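Local structure of nucleoporin NUP82 (Saccharomyces cerevisiae, 3PBP) at residues V243-F255 against M333-N345. The protein serves as a structural constituent of the yeast nuclear pore complex, its N-terminal beta-propeller domain, the part described here, binding the nucleoporin NUP116. The protein carries 1 engineered substitution. Residues are numbered along the deposited sequence; the frame is centred on the assembly and turned at random.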
loop_
_atom_site.group_PDB
_atom_site.type_symbol
_atom_site.label_atom_id
_atom_site.label_comp_id
_atom_site.label_asym_id
_atom_site.label_seq_id
_atom_site.Cartn_x
_atom_site.Cartn_y
_atom_site.Cartn_z
ATOM N N VAL A 243 -24.218 5.696 8.676
ATOM C CA VAL A 243 -23.743 6.296 9.921
ATOM C C VAL A 243 -22.229 6.242 10.088
ATOM O O VAL A 243 -21.623 7.203 10.565
ATOM C CB VAL A 243 -24.399 5.629 11.149
ATOM C CG1 VAL A 243 -23.853 6.234 12.431
ATOM C CG2 VAL A 243 -25.903 5.814 11.084
ATOM N N ILE A 244 -21.625 5.116 9.718
ATOM C CA ILE A 244 -20.175 4.957 9.811
ATOM C C ILE A 244 -19.452 5.961 8.890
ATOM O O ILE A 244 -18.440 6.553 9.286
ATOM C CB ILE A 244 -19.761 3.517 9.454
ATOM C CG1 ILE A 244 -20.322 2.562 10.510
ATOM C CG2 ILE A 244 -18.242 3.400 9.370
ATOM C CD1 ILE A 244 -20.060 1.098 10.238
ATOM N N VAL A 245 -19.983 6.156 7.677
ATOM C CA VAL A 245 -19.421 7.103 6.719
ATOM C C VAL A 245 -19.522 8.526 7.267
ATOM O O VAL A 245 -18.541 9.280 7.266
ATOM C CB VAL A 245 -20.172 7.057 5.370
ATOM C CG1 VAL A 245 -19.698 8.191 4.462
ATOM C CG2 VAL A 245 -19.937 5.739 4.702
ATOM N N LYS A 246 -20.717 8.882 7.727
ATOM C CA LYS A 246 -20.988 10.200 8.285
ATOM C C LYS A 246 -19.979 10.528 9.384
ATOM O O LYS A 246 -19.485 11.661 9.494
ATOM C CB LYS A 246 -22.403 10.221 8.859
ATOM C CG LYS A 246 -23.183 11.502 8.589
ATOM C CD LYS A 246 -24.633 11.331 9.007
ATOM C CE LYS A 246 -25.569 12.014 8.039
ATOM N NZ LYS A 246 -26.879 11.298 8.021
ATOM N N ARG A 247 -19.672 9.527 10.200
ATOM C CA ARG A 247 -18.722 9.714 11.279
ATOM C C ARG A 247 -17.333 10.077 10.733
ATOM O O ARG A 247 -16.707 11.057 11.175
ATOM C CB ARG A 247 -18.642 8.444 12.119
ATOM C CG ARG A 247 -17.760 8.600 13.320
ATOM C CD ARG A 247 -17.643 7.324 14.093
ATOM N NE ARG A 247 -16.564 7.443 15.061
ATOM C CZ ARG A 247 -15.520 6.630 15.110
ATOM N NH1 ARG A 247 -15.425 5.630 14.238
ATOM N NH2 ARG A 247 -14.570 6.829 16.018
ATOM N N ASN A 248 -16.863 9.288 9.766
ATOM C CA ASN A 248 -15.559 9.519 9.144
ATOM C C ASN A 248 -15.456 10.900 8.493
ATOM O O ASN A 248 -14.473 11.608 8.700
ATOM C CB ASN A 248 -15.256 8.451 8.077
ATOM C CG ASN A 248 -14.777 7.131 8.667
ATOM O OD1 ASN A 248 -14.274 7.071 9.787
ATOM N ND2 ASN A 248 -14.909 6.068 7.889
ATOM N N VAL A 249 -16.459 11.263 7.693
ATOM C CA VAL A 249 -16.478 12.548 7.011
ATOM C C VAL A 249 -16.378 13.682 8.019
ATOM O O VAL A 249 -15.657 14.658 7.797
ATOM C CB VAL A 249 -17.765 12.713 6.175
ATOM C CG1 VAL A 249 -17.827 14.094 5.572
ATOM C CG2 VAL A 249 -17.801 11.670 5.096
ATOM N N ILE A 250 -17.102 13.557 9.129
ATOM C CA ILE A 250 -17.055 14.591 10.153
ATOM C C ILE A 250 -15.689 14.580 10.814
ATOM O O ILE A 250 -15.134 15.633 11.125
ATOM C CB ILE A 250 -18.154 14.391 11.204
ATOM C CG1 ILE A 250 -19.505 14.773 10.584
ATOM C CG2 ILE A 250 -17.853 15.226 12.450
ATOM C CD1 ILE A 250 -20.684 14.447 11.457
ATOM N N LYS A 251 -15.141 13.388 11.018
ATOM C CA LYS A 251 -13.820 13.279 11.612
ATOM C C LYS A 251 -12.789 13.902 10.688
ATOM O O LYS A 251 -11.874 14.598 11.133
ATOM C CB LYS A 251 -13.447 11.825 11.832
ATOM C CG LYS A 251 -13.945 11.247 13.110
ATOM C CD LYS A 251 -13.252 9.943 13.353
ATOM C CE LYS A 251 -12.941 9.795 14.811
ATOM N NZ LYS A 251 -11.744 8.934 15.008
ATOM N N GLN A 252 -12.935 13.633 9.394
ATOM C CA GLN A 252 -12.007 14.164 8.412
ATOM C C GLN A 252 -12.005 15.682 8.477
ATOM O O GLN A 252 -10.956 16.312 8.548
ATOM C CB GLN A 252 -12.376 13.715 6.994
ATOM C CG GLN A 252 -11.363 14.196 5.962
ATOM C CD GLN A 252 -11.602 13.647 4.575
ATOM O OE1 GLN A 252 -11.988 12.488 4.402
ATOM N NE2 GLN A 252 -11.345 14.468 3.574
ATOM N N LEU A 253 -13.189 16.272 8.465
ATOM C CA LEU A 253 -13.278 17.715 8.517
ATOM C C LEU A 253 -12.707 18.287 9.807
ATOM O O LEU A 253 -12.113 19.358 9.794
ATOM C CB LEU A 253 -14.724 18.166 8.352
ATOM C CG LEU A 253 -14.901 19.685 8.317
ATOM C CD1 LEU A 253 -14.082 20.309 7.181
ATOM C CD2 LEU A 253 -16.381 19.979 8.140
ATOM N N GLN A 254 -12.888 17.580 10.921
ATOM C CA GLN A 254 -12.363 18.058 12.195
ATOM C C GLN A 254 -10.851 18.006 12.148
ATOM O O GLN A 254 -10.176 18.948 12.563
ATOM C CB GLN A 254 -12.854 17.198 13.356
ATOM C CG GLN A 254 -14.347 17.206 13.528
ATOM C CD GLN A 254 -14.834 16.199 14.566
ATOM O OE1 GLN A 254 -14.153 15.206 14.863
ATOM N NE2 GLN A 254 -16.030 16.441 15.108
ATOM N N PHE A 255 -10.322 16.905 11.633
ATOM C CA PHE A 255 -8.882 16.721 11.536
ATOM C C PHE A 255 -8.229 17.747 10.607
ATOM O O PHE A 255 -7.278 18.432 10.993
ATOM C CB PHE A 255 -8.581 15.298 11.047
ATOM C CG PHE A 255 -7.134 15.058 10.731
ATOM C CD1 PHE A 255 -6.173 15.086 11.732
ATOM C CD2 PHE A 255 -6.728 14.819 9.427
ATOM C CE1 PHE A 255 -4.821 14.879 11.438
ATOM C CE2 PHE A 255 -5.372 14.612 9.122
ATOM C CZ PHE A 255 -4.423 14.641 10.133
HETATM N N MSE A 333 -12.421 9.539 -1.698
HETATM C CA MSE A 333 -12.395 8.742 -0.486
HETATM C C MSE A 333 -12.531 9.645 0.722
HETATM O O MSE A 333 -12.299 10.855 0.653
HETATM C CB MSE A 333 -11.070 8.005 -0.332
HETATM C CG MSE A 333 -10.709 7.002 -1.405
HETATM SE SE MSE A 333 -8.823 6.440 -1.149
HETATM C CE MSE A 333 -9.063 5.348 0.450
ATOM N N SER A 334 -12.903 9.035 1.839
ATOM C CA SER A 334 -13.004 9.750 3.093
ATOM C C SER A 334 -11.945 9.089 3.954
ATOM O O SER A 334 -11.626 7.904 3.780
ATOM C CB SER A 334 -14.366 9.553 3.743
ATOM O OG SER A 334 -14.500 8.233 4.252
HETATM N N MSE A 335 -11.374 9.859 4.862
HETATM C CA MSE A 335 -10.371 9.314 5.750
HETATM C C MSE A 335 -11.029 8.354 6.742
HETATM O O MSE A 335 -12.193 8.521 7.100
HETATM C CB MSE A 335 -9.674 10.455 6.470
HETATM C CG MSE A 335 -8.738 11.186 5.558
HETATM SE SE MSE A 335 -8.018 12.811 6.298
HETATM C CE MSE A 335 -7.126 12.127 7.821
ATOM N N SER A 336 -10.286 7.340 7.169
ATOM C CA SER A 336 -10.811 6.358 8.100
ATOM C C SER A 336 -9.701 5.826 9.002
ATOM O O SER A 336 -8.598 5.539 8.547
ATOM C CB SER A 336 -11.462 5.213 7.327
ATOM O OG SER A 336 -12.033 4.266 8.209
ATOM N N TRP A 337 -10.005 5.697 10.288
ATOM C CA TRP A 337 -9.020 5.226 11.246
ATOM C C TRP A 337 -9.413 3.940 11.960
ATOM O O TRP A 337 -8.578 3.048 12.070
ATOM C CB TRP A 337 -8.754 6.308 12.284
ATOM C CG TRP A 337 -8.068 7.553 11.776
ATOM C CD1 TRP A 337 -6.745 7.867 11.908
ATOM C CD2 TRP A 337 -8.696 8.708 11.203
ATOM N NE1 TRP A 337 -6.515 9.150 11.470
ATOM C CE2 TRP A 337 -7.696 9.687 11.033
ATOM C CE3 TRP A 337 -10.008 9.013 10.818
ATOM C CZ2 TRP A 337 -7.970 10.953 10.510
ATOM C CZ3 TRP A 337 -10.276 10.278 10.292
ATOM C CH2 TRP A 337 -9.263 11.226 10.143
ATOM N N ASP A 338 -10.660 3.847 12.444
ATOM C CA ASP A 338 -11.151 2.653 13.160
ATOM C C ASP A 338 -11.750 1.586 12.266
ATOM O O ASP A 338 -11.284 0.454 12.216
ATOM C CB ASP A 338 -12.265 2.988 14.139
ATOM C CG ASP A 338 -12.075 4.302 14.801
ATOM O OD1 ASP A 338 -11.030 4.478 15.450
ATOM O OD2 ASP A 338 -12.975 5.154 14.673
ATOM N N VAL A 339 -12.826 1.964 11.593
ATOM C CA VAL A 339 -13.575 1.066 10.728
ATOM C C VAL A 339 -12.809 -0.053 10.024
ATOM O O VAL A 339 -11.952 0.205 9.176
ATOM C CB VAL A 339 -14.345 1.876 9.675
ATOM C CG1 VAL A 339 -15.407 1.014 9.049
ATOM C CG2 VAL A 339 -14.952 3.113 10.309
ATOM N N ASP A 340 -13.121 -1.297 10.394
ATOM C CA ASP A 340 -12.507 -2.464 9.768
ATOM C C ASP A 340 -13.210 -2.696 8.448
ATOM O O ASP A 340 -14.406 -2.449 8.321
ATOM C CB ASP A 340 -12.697 -3.734 10.595
ATOM C CG ASP A 340 -12.055 -3.654 11.950
ATOM O OD1 ASP A 340 -10.910 -3.164 12.031
ATOM O OD2 ASP A 340 -12.697 -4.096 12.930
ATOM N N ASN A 341 -12.473 -3.189 7.468
ATOM C CA ASN A 341 -13.054 -3.452 6.161
ATOM C C ASN A 341 -13.874 -2.286 5.633
ATOM O O ASN A 341 -14.906 -2.473 4.984
ATOM C CB ASN A 341 -13.907 -4.703 6.241
ATOM C CG ASN A 341 -13.121 -5.876 6.749
ATOM O OD1 ASN A 341 -12.194 -6.347 6.081
ATOM N ND2 ASN A 341 -13.459 -6.348 7.952
ATOM N N TYR A 342 -13.411 -1.078 5.918
ATOM C CA TYR A 342 -14.096 0.093 5.431
ATOM C C TYR A 342 -13.892 0.157 3.931
ATOM O O TYR A 342 -12.780 0.025 3.418
ATOM C CB TYR A 342 -13.528 1.356 6.058
ATOM C CG TYR A 342 -14.278 2.613 5.700
ATOM C CD1 TYR A 342 -15.614 2.781 6.052
ATOM C CD2 TYR A 342 -13.635 3.668 5.070
ATOM C CE1 TYR A 342 -16.286 3.971 5.796
ATOM C CE2 TYR A 342 -14.294 4.868 4.808
ATOM C CZ TYR A 342 -15.614 5.011 5.177
ATOM O OH TYR A 342 -16.244 6.210 4.960
ATOM N N VAL A 343 -14.991 0.319 3.233
ATOM C CA VAL A 343 -14.977 0.461 1.800
ATOM C C VAL A 343 -15.882 1.670 1.716
ATOM O O VAL A 343 -16.663 1.909 2.640
ATOM C CB VAL A 343 -15.647 -0.725 1.099
ATOM C CG1 VAL A 343 -15.969 -0.335 -0.329
ATOM C CG2 VAL A 343 -14.736 -1.930 1.114
ATOM N N TYR A 344 -15.777 2.442 0.651
ATOM C CA TYR A 344 -16.621 3.615 0.495
ATOM C C TYR A 344 -15.902 4.509 -0.464
ATOM O O TYR A 344 -14.867 5.082 -0.162
ATOM C CB TYR A 344 -16.870 4.372 1.807
ATOM C CG TYR A 344 -17.686 5.622 1.562
ATOM C CD1 TYR A 344 -19.009 5.543 1.102
ATOM C CD2 TYR A 344 -17.100 6.886 1.649
ATOM C CE1 TYR A 344 -19.723 6.693 0.716
ATOM C CE2 TYR A 344 -17.801 8.042 1.267
ATOM C CZ TYR A 344 -19.110 7.936 0.796
ATOM O OH TYR A 344 -19.770 9.072 0.367
ATOM N N ASN A 345 -16.466 4.611 -1.643
ATOM C CA ASN A 345 -15.859 5.394 -2.676
ATOM C C ASN A 345 -14.467 4.862 -2.979
ATOM O O ASN A 345 -13.626 5.569 -3.547
ATOM C CB ASN A 345 -15.860 6.864 -2.270
ATOM C CG ASN A 345 -17.257 7.451 -2.289
ATOM O OD1 ASN A 345 -18.234 6.738 -2.531
ATOM N ND2 ASN A 345 -17.361 8.749 -2.035
#
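N248 and Y342 meet at the middle of a contact that illustrates how one helix can meet an irregular loop through several differently oriented side chains. The amide of N248 comes end-on over one face of the Y342 ring, the two planes 88° apart, and its ND2 lies near the ring's phenol end, 3.0 Å from Y342 CZ. At the ring edge, in its plane, the S334 hydroxyl is hydrogen-bonded to Y342 OH (2.8 Å), joining the two arms of the loop. A leucine in place of Y342 would probably leave S334 OG without this mate and N248 ND2 without the aromatic face beneath it.

One turn earlier, V245 sets CG1 over a face of the Y344 ring, 3.8 Å from its centroid, a CH-pi contact, while CG2 turns to the edge of Y342. Farther along, Q252 reaches out with CG anti to the backbone N (chi1 -177°) and an extended chain, and its OE1 accepts the backbone N-H of M335 at 2.7 Å. W337 directs its edge at the face of F255, a T-shaped pair with centroids 5.8 Å apart. R247, on the more exposed side of the contact, lays its guanidinium nearly coplanar with the D338 carboxylate; NH1 donates to the anti lone pair of OD2 at 2.5 Å, and K251 NZ adds a long salt bridge.

Helix 243-262 thus packs its flank against the loop linking strands 323-329 and 347-355, while L253 faces helix 220-235, and Q252 NE2 bonds to S230 of that same helix.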